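Local coordinates for DNA helicase assembly protein (Enterobacteria phage T4, PDB 1C1K) that loads the replicative helicase onto forked DNA coated by the single-stranded DNA-binding protein, serving phage replication, recombination and repair, at residues Y146-K149 against L150-S153; F158-F161 against I162-S166; F136-P140 against K141-S145. One frame throughout, in Å; residues are numbered along the deposited sequence.

Contact 1: residues Y146-K149 against L150-S153; sequences YIFK and LLQS
F148 and Q152, one helical turn apart, form the main side-chain pair. The amide of Q152 lies flat over one face of the phenyl ring, the two planes only 5° apart, with Q152 CD 3.7 Å from F148 CE2 and displaced toward the ring's rim. Q152 CG adds a CH-pi contact, 4.0 Å from the F148 ring centroid. F148 CG stands anti to its backbone N (chi1 177°), which swings the ring up the helix beneath the glutamine.

A water holds the amide oxygen: it donates to Q152 OE1 at 2.7 Å and accepts from K149 NZ at 3.1 Å. This bridge ties the lysine's end to the amide and should restrain the amide's rotation.

Apolar contacts are looser. I147 CD1 approaches L150 CD1 at 4.3 Å, and L151 CD2 sits at the edge of the F148 ring, near its plane. W183 and Y186 of helix 181-196 also meet this ring edge-to-face.

Backbone bonds run from L150, L151, Q152 and S153 N to the carbonyls of Y146, I147, F148 and K149. The last carbonyl is gripped twice: S153 N reaches K149 O at 3.0 Å and S153 OG reaches it at 2.8 Å, from opposite faces of the carbonyl plane.

Successive i to i+4 bonds mark a short amphipathic alpha-helix, with I147, F148, L150 and L151 buried and K149 exposed; the serine hydroxyl bonded back to the carbonyl four residues earlier is familiar from serines in alpha-helices, here at the last turn.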
loop_
_atom_site.group_PDB
_atom_site.type_symbol
_atom_site.label_atom_id
_atom_site.label_comp_id
_atom_site.label_asym_id
_atom_site.label_seq_id
_atom_site.Cartn_x
_atom_site.Cartn_y
_atom_site.Cartn_z
ATOM N N TYR A 146 8.031 0.126 -17.281
ATOM C CA TYR A 146 8.989 0.952 -16.572
ATOM C C TYR A 146 8.408 1.369 -15.225
ATOM O O TYR A 146 9.100 1.328 -14.206
ATOM C CB TYR A 146 9.330 2.193 -17.393
ATOM C CG TYR A 146 10.337 1.946 -18.492
ATOM C CD1 TYR A 146 10.039 2.268 -19.815
ATOM C CD2 TYR A 146 11.600 1.422 -18.204
ATOM C CE1 TYR A 146 10.980 2.079 -20.831
ATOM C CE2 TYR A 146 12.546 1.229 -19.209
ATOM C CZ TYR A 146 12.226 1.561 -20.518
ATOM O OH TYR A 146 13.157 1.382 -21.514
ATOM N N ILE A 147 7.132 1.753 -15.203
ATOM C CA ILE A 147 6.539 2.188 -13.945
ATOM C C ILE A 147 6.543 1.075 -12.897
ATOM O O ILE A 147 6.788 1.335 -11.713
ATOM C CB ILE A 147 5.104 2.774 -14.157
ATOM C CG1 ILE A 147 4.715 3.626 -12.942
ATOM C CG2 ILE A 147 4.089 1.661 -14.413
ATOM C CD1 ILE A 147 5.583 4.867 -12.745
ATOM N N PHE A 148 6.287 -0.162 -13.312
ATOM C CA PHE A 148 6.320 -1.263 -12.356
ATOM C C PHE A 148 7.756 -1.475 -11.884
ATOM O O PHE A 148 8.003 -1.718 -10.706
ATOM C CB PHE A 148 5.798 -2.553 -12.989
ATOM C CG PHE A 148 5.870 -3.753 -12.072
ATOM C CD1 PHE A 148 5.525 -3.643 -10.727
ATOM C CD2 PHE A 148 6.288 -4.989 -12.553
ATOM C CE1 PHE A 148 5.596 -4.746 -9.878
ATOM C CE2 PHE A 148 6.362 -6.099 -11.710
ATOM C CZ PHE A 148 6.014 -5.972 -10.368
ATOM N N LYS A 149 8.710 -1.375 -12.810
ATOM C CA LYS A 149 10.120 -1.559 -12.477
ATOM C C LYS A 149 10.572 -0.522 -11.461
ATOM O O LYS A 149 11.377 -0.823 -10.577
ATOM C CB LYS A 149 10.991 -1.454 -13.738
ATOM C CG LYS A 149 11.051 -2.727 -14.561
ATOM C CD LYS A 149 11.850 -2.523 -15.840
ATOM C CE LYS A 149 11.735 -3.718 -16.774
ATOM N NZ LYS A 149 12.032 -5.001 -16.096
ATOM N N LEU A 150 10.058 0.697 -11.587
ATOM C CA LEU A 150 10.421 1.765 -10.666
ATOM C C LEU A 150 9.883 1.453 -9.273
ATOM O O LEU A 150 10.524 1.750 -8.262
ATOM C CB LEU A 150 9.881 3.105 -11.166
ATOM C CG LEU A 150 10.598 3.646 -12.413
ATOM C CD1 LEU A 150 9.893 4.897 -12.923
ATOM C CD2 LEU A 150 12.057 3.941 -12.075
ATOM N N LEU A 151 8.703 0.848 -9.214
ATOM C CA LEU A 151 8.134 0.492 -7.924
ATOM C C LEU A 151 8.992 -0.610 -7.310
ATOM O O LEU A 151 9.313 -0.574 -6.122
ATOM C CB LEU A 151 6.697 -0.005 -8.088
ATOM C CG LEU A 151 6.040 -0.568 -6.826
ATOM C CD1 LEU A 151 5.929 0.524 -5.768
ATOM C CD2 LEU A 151 4.671 -1.128 -7.184
ATOM N N GLN A 152 9.364 -1.587 -8.130
ATOM C CA GLN A 152 10.187 -2.702 -7.679
ATOM C C GLN A 152 11.495 -2.216 -7.071
ATOM O O GLN A 152 11.939 -2.732 -6.045
ATOM C CB GLN A 152 10.505 -3.630 -8.852
ATOM C CG GLN A 152 9.399 -4.598 -9.212
ATOM C CD GLN A 152 9.773 -5.471 -10.393
ATOM O OE1 GLN A 152 9.931 -4.985 -11.514
ATOM N NE2 GLN A 152 9.921 -6.769 -10.149
ATOM N N SER A 153 12.110 -1.227 -7.711
ATOM C CA SER A 153 13.382 -0.686 -7.248
ATOM C C SER A 153 13.210 0.273 -6.078
ATOM O O SER A 153 14.184 0.854 -5.596
ATOM C CB SER A 153 14.100 0.036 -8.391
ATOM O OG SER A 153 14.024 -0.697 -9.602
HETATM O O HOH W 1 10.130 -6.151 -13.961
#

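Contact 2: residues F158-F161 against I162-S166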
loop_
_atom_site.group_PDB
_atom_site.type_symbol
_atom_site.label_atom_id
_atom_site.label_comp_id
_atom_site.label_asym_id
_atom_site.label_seq_id
_atom_site.Cartn_x
_atom_site.Cartn_y
_atom_site.Cartn_z
ATOM N N PHE A 158 4.205 2.905 -3.041
ATOM C CA PHE A 158 2.960 2.236 -3.388
ATOM C C PHE A 158 1.872 3.293 -3.522
ATOM O O PHE A 158 1.012 3.197 -4.393
ATOM C CB PHE A 158 2.558 1.241 -2.294
ATOM C CG PHE A 158 3.048 -0.159 -2.534
ATOM C CD1 PHE A 158 4.366 -0.503 -2.259
ATOM C CD2 PHE A 158 2.190 -1.136 -3.024
ATOM C CE1 PHE A 158 4.822 -1.800 -2.466
ATOM C CE2 PHE A 158 2.637 -2.433 -3.236
ATOM C CZ PHE A 158 3.956 -2.767 -2.956
ATOM N N GLU A 159 1.905 4.307 -2.660
ATOM C CA GLU A 159 0.895 5.357 -2.714
ATOM C C GLU A 159 0.985 6.109 -4.042
ATOM O O GLU A 159 -0.037 6.455 -4.635
ATOM C CB GLU A 159 1.052 6.324 -1.530
ATOM C CG GLU A 159 0.723 5.702 -0.169
ATOM C CD GLU A 159 1.886 4.922 0.413
ATOM O OE1 GLU A 159 3.006 5.023 -0.131
ATOM O OE2 GLU A 159 1.689 4.206 1.415
ATOM N N THR A 160 2.208 6.359 -4.507
ATOM C CA THR A 160 2.398 7.051 -5.774
ATOM C C THR A 160 1.865 6.182 -6.908
ATOM O O THR A 160 1.149 6.666 -7.781
ATOM C CB THR A 160 3.886 7.364 -6.031
ATOM O OG1 THR A 160 4.271 8.490 -5.237
ATOM C CG2 THR A 160 4.125 7.684 -7.509
ATOM N N PHE A 161 2.199 4.898 -6.882
ATOM C CA PHE A 161 1.732 3.979 -7.917
ATOM C C PHE A 161 0.203 3.980 -7.965
ATOM O O PHE A 161 -0.403 4.058 -9.041
ATOM C CB PHE A 161 2.239 2.560 -7.634
ATOM C CG PHE A 161 2.224 1.655 -8.841
ATOM C CD1 PHE A 161 1.055 0.997 -9.223
ATOM C CD2 PHE A 161 3.382 1.461 -9.597
ATOM C CE1 PHE A 161 1.038 0.156 -10.340
ATOM C CE2 PHE A 161 3.377 0.622 -10.717
ATOM C CZ PHE A 161 2.200 -0.031 -11.088
ATOM N N ILE A 162 -0.431 3.913 -6.798
ATOM C CA ILE A 162 -1.884 3.888 -6.756
ATOM C C ILE A 162 -2.478 5.243 -7.127
ATOM O O ILE A 162 -3.557 5.315 -7.710
ATOM C CB ILE A 162 -2.384 3.404 -5.375
ATOM C CG1 ILE A 162 -1.979 1.937 -5.185
ATOM C CG2 ILE A 162 -3.904 3.519 -5.283
ATOM C CD1 ILE A 162 -2.050 1.448 -3.751
ATOM N N LEU A 163 -1.777 6.323 -6.812
ATOM C CA LEU A 163 -2.271 7.646 -7.178
ATOM C C LEU A 163 -2.244 7.773 -8.710
ATOM O O LEU A 163 -3.197 8.259 -9.318
ATOM C CB LEU A 163 -1.403 8.736 -6.531
ATOM C CG LEU A 163 -1.799 9.121 -5.095
ATOM C CD1 LEU A 163 -0.646 9.858 -4.431
ATOM C CD2 LEU A 163 -3.053 9.981 -5.109
ATOM N N LEU A 164 -1.156 7.328 -9.331
ATOM C CA LEU A 164 -1.050 7.384 -10.785
ATOM C C LEU A 164 -2.156 6.512 -11.388
ATOM O O LEU A 164 -2.816 6.898 -12.353
ATOM C CB LEU A 164 0.321 6.872 -11.238
ATOM C CG LEU A 164 1.540 7.744 -10.906
ATOM C CD1 LEU A 164 2.811 6.928 -11.064
ATOM C CD2 LEU A 164 1.570 8.957 -11.822
ATOM N N ASP A 165 -2.357 5.336 -10.807
ATOM C CA ASP A 165 -3.378 4.408 -11.277
ATOM C C ASP A 165 -4.783 5.008 -11.282
ATOM O O ASP A 165 -5.601 4.676 -12.149
ATOM C CB ASP A 165 -3.378 3.151 -10.408
ATOM C CG ASP A 165 -4.502 2.195 -10.769
ATOM O OD1 ASP A 165 -4.329 1.436 -11.745
ATOM O OD2 ASP A 165 -5.550 2.204 -10.078
ATOM N N SER A 166 -5.062 5.892 -10.325
ATOM C CA SER A 166 -6.384 6.498 -10.218
ATOM C C SER A 166 -6.860 7.181 -11.496
ATOM O O SER A 166 -8.057 7.202 -11.773
ATOM C CB SER A 166 -6.443 7.467 -9.025
ATOM O OG SER A 166 -5.839 8.718 -9.293
#
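T160 and L164 lie side by side and point the same way, T160 CG2 meeting L164 CD1 at 3.9 Å. The threonine methyl is anti to the backbone N, while OG1, on the other branch, bonds to D116 of helix 109-126.

The other close side-chain contacts are of carbon branches against backbone carbonyls. I162 CG1 rests 3.3 Å from F158 O, and L163 CG lies 3.2 Å from E159 O. I162 CG1 and L163 CG are both anti to the carbonyl carbon (chi1 -66° and -85°), which lays each branch back along the preceding turn.

Among the polar contacts, the amides of I162, L163, L164 and D165 bond to the carbonyls of F158, E159, T160 and F161; the L164 N to T160 O bond is 2.9 Å long. S166 OG turns back to L163 O at 2.7 Å, in the carbonyl plane. The buried acids have outside partners: E159 OE2 bonds to Y193 and Y102, D165 OD2 forms a salt bridge with R194, and D165 OD1 accepts a hydrogen bond from I171 N.

T160, L163 and L164 pack on helix 109-126, F158 and F161 reach helices 146-152 and 181-196, and I162 and L163 touch strand 197-199.

Contact 3: residues F136-P140 against K141-S145; sequences FEYNP and KVQSS
N139 and S144 face each other as an antiparallel hydrogen-bonded pair. N139 N donates to S144 O at 2.6 Å, the donor lying almost in line with the carbonyl, C=O...N 177°; the return bond from S144 N to N139 O is weak at 3.4 Å. Y138 CA adds a CA-H...O contact to the same S144 O, at 3.6 Å. Q143 and S144 both face N139, making a G1 beta bulge, and the backbone of Q143 takes up positive phi (51°).

The tyrosine ring flanks this bulge. Y138 and Q143 lie side by side, Y138 OH coming 3.5 Å from Q143 CA and Y138 CE1 3.6 Å from Q143 C. Across the turn, V142 CG2 touches N139 CB at 3.8 Å, and weak bonds from V142 N to N139 O and from Q143 N to P140 O draw the tip together.

Farther back, S145 CB lies 3.4 Å from E137 O. With chi1 at 63°, S145 OG sits between its own backbone N and carbonyl carbon and caps F148 N as the N-cap of helix 146-152; H174 is its second partner. E137 pairs outside the turn, in a salt bridge with K173 of helix 170-177.

One short, well-aligned bond backed by several weak ones suggests that this bulged turn is pinned chiefly at N139 and S144, while S145 and E137 link its two ends to helices 146-152 and 170-177.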
loop_
_atom_site.group_PDB
_atom_site.type_symbol
_atom_site.label_atom_id
_atom_site.label_comp_id
_atom_site.label_asym_id
_atom_site.label_seq_id
_atom_site.Cartn_x
_atom_site.Cartn_y
_atom_site.Cartn_z
ATOM N N PHE A 136 4.328 4.104 -18.615
ATOM C CA PHE A 136 3.207 3.465 -17.945
ATOM C C PHE A 136 2.554 2.272 -18.622
ATOM O O PHE A 136 1.793 1.551 -17.985
ATOM C CB PHE A 136 2.156 4.535 -17.649
ATOM C CG PHE A 136 2.730 5.771 -17.030
ATOM C CD1 PHE A 136 3.169 6.824 -17.824
ATOM C CD2 PHE A 136 2.877 5.867 -15.647
ATOM C CE1 PHE A 136 3.750 7.954 -17.252
ATOM C CE2 PHE A 136 3.454 6.990 -15.069
ATOM C CZ PHE A 136 3.892 8.035 -15.873
ATOM N N GLU A 137 2.858 2.049 -19.896
ATOM C CA GLU A 137 2.256 0.939 -20.621
ATOM C C GLU A 137 2.952 -0.403 -20.422
ATOM O O GLU A 137 4.173 -0.496 -20.405
ATOM C CB GLU A 137 2.206 1.260 -22.115
ATOM C CG GLU A 137 1.283 2.409 -22.477
ATOM C CD GLU A 137 -0.186 2.040 -22.366
ATOM O OE1 GLU A 137 -0.999 2.933 -22.038
ATOM O OE2 GLU A 137 -0.531 0.862 -22.609
ATOM N N TYR A 138 2.152 -1.452 -20.274
ATOM C CA TYR A 138 2.678 -2.799 -20.111
ATOM C C TYR A 138 3.430 -3.178 -21.399
ATOM O O TYR A 138 2.982 -2.862 -22.504
ATOM C CB TYR A 138 1.515 -3.765 -19.860
ATOM C CG TYR A 138 1.879 -5.224 -19.925
ATOM C CD1 TYR A 138 2.489 -5.858 -18.841
ATOM C CD2 TYR A 138 1.597 -5.983 -21.063
ATOM C CE1 TYR A 138 2.807 -7.216 -18.886
ATOM C CE2 TYR A 138 1.909 -7.342 -21.120
ATOM C CZ TYR A 138 2.513 -7.952 -20.029
ATOM O OH TYR A 138 2.806 -9.297 -20.071
ATOM N N ASN A 139 4.575 -3.841 -21.241
ATOM C CA ASN A 139 5.408 -4.270 -22.368
ATOM C C ASN A 139 5.436 -5.800 -22.436
ATOM O O ASN A 139 6.144 -6.442 -21.671
ATOM C CB ASN A 139 6.838 -3.734 -22.191
ATOM C CG ASN A 139 7.715 -3.965 -23.416
ATOM O OD1 ASN A 139 8.814 -3.418 -23.519
ATOM N ND2 ASN A 139 7.233 -4.776 -24.347
ATOM N N PRO A 140 4.673 -6.397 -23.366
ATOM C CA PRO A 140 4.620 -7.857 -23.516
ATOM C C PRO A 140 5.982 -8.543 -23.639
ATOM O O PRO A 140 6.163 -9.665 -23.174
ATOM C CB PRO A 140 3.772 -8.063 -24.769
ATOM C CG PRO A 140 2.963 -6.815 -24.897
ATOM C CD PRO A 140 3.815 -5.710 -24.348
ATOM N N LYS A 141 6.934 -7.870 -24.272
ATOM C CA LYS A 141 8.267 -8.424 -24.460
ATOM C C LYS A 141 8.911 -8.826 -23.137
ATOM O O LYS A 141 9.394 -9.952 -22.984
ATOM C CB LYS A 141 9.163 -7.399 -25.155
ATOM C CG LYS A 141 9.606 -7.776 -26.552
ATOM C CD LYS A 141 10.360 -6.622 -27.205
ATOM C CE LYS A 141 9.697 -6.178 -28.500
ATOM N NZ LYS A 141 9.177 -7.345 -29.264
ATOM N N VAL A 142 8.911 -7.898 -22.183
ATOM C CA VAL A 142 9.528 -8.128 -20.881
ATOM C C VAL A 142 8.531 -8.429 -19.767
ATOM O O VAL A 142 8.910 -8.510 -18.599
ATOM C CB VAL A 142 10.393 -6.912 -20.465
ATOM C CG1 VAL A 142 11.534 -6.726 -21.453
ATOM C CG2 VAL A 142 9.546 -5.660 -20.421
ATOM N N GLN A 143 7.264 -8.597 -20.133
ATOM C CA GLN A 143 6.201 -8.895 -19.173
ATOM C C GLN A 143 6.207 -7.918 -18.005
ATOM O O GLN A 143 5.942 -8.300 -16.865
ATOM C CB GLN A 143 6.350 -10.323 -18.639
ATOM C CG GLN A 143 6.278 -11.401 -19.705
ATOM C CD GLN A 143 5.890 -12.755 -19.138
ATOM O OE1 GLN A 143 6.006 -12.993 -17.936
ATOM N NE2 GLN A 143 5.426 -13.650 -20.004
ATOM N N SER A 144 6.495 -6.655 -18.294
ATOM C CA SER A 144 6.557 -5.639 -17.256
ATOM C C SER A 144 6.348 -4.253 -17.857
ATOM O O SER A 144 5.822 -4.119 -18.962
ATOM C CB SER A 144 7.921 -5.707 -16.563
ATOM O OG SER A 144 7.970 -4.888 -15.407
ATOM N N SER A 145 6.758 -3.231 -17.114
ATOM C CA SER A 145 6.653 -1.847 -17.557
ATOM C C SER A 145 7.674 -1.047 -16.774
ATOM O O SER A 145 8.141 -1.489 -15.720
ATOM C CB SER A 145 5.248 -1.282 -17.299
ATOM O OG SER A 145 4.942 -1.257 -15.911
#

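In the fold
Following the chain, contact 3 comes first: it closes a tight turn in the loop after helix 109-126, and its last residue, S145, is the N-cap of helix 146-152. Contact 1 occupies that helix and contact 2 the next, 158-168, each closing only turns of its own helix; the three run in series, and none nests in or crosses another. They nevertheless meet in space. I147 packs on F161 and L164, and L151 on F161, the centres of contacts 1 and 2 being about 12 Å apart. F136, at the start of contact 3, reaches both I147 and L164 although the centres of contacts 2 and 3 are about 17 Å apart. Together they join the loop and two consecutive helices to helices 109-126, 170-177 and 181-196.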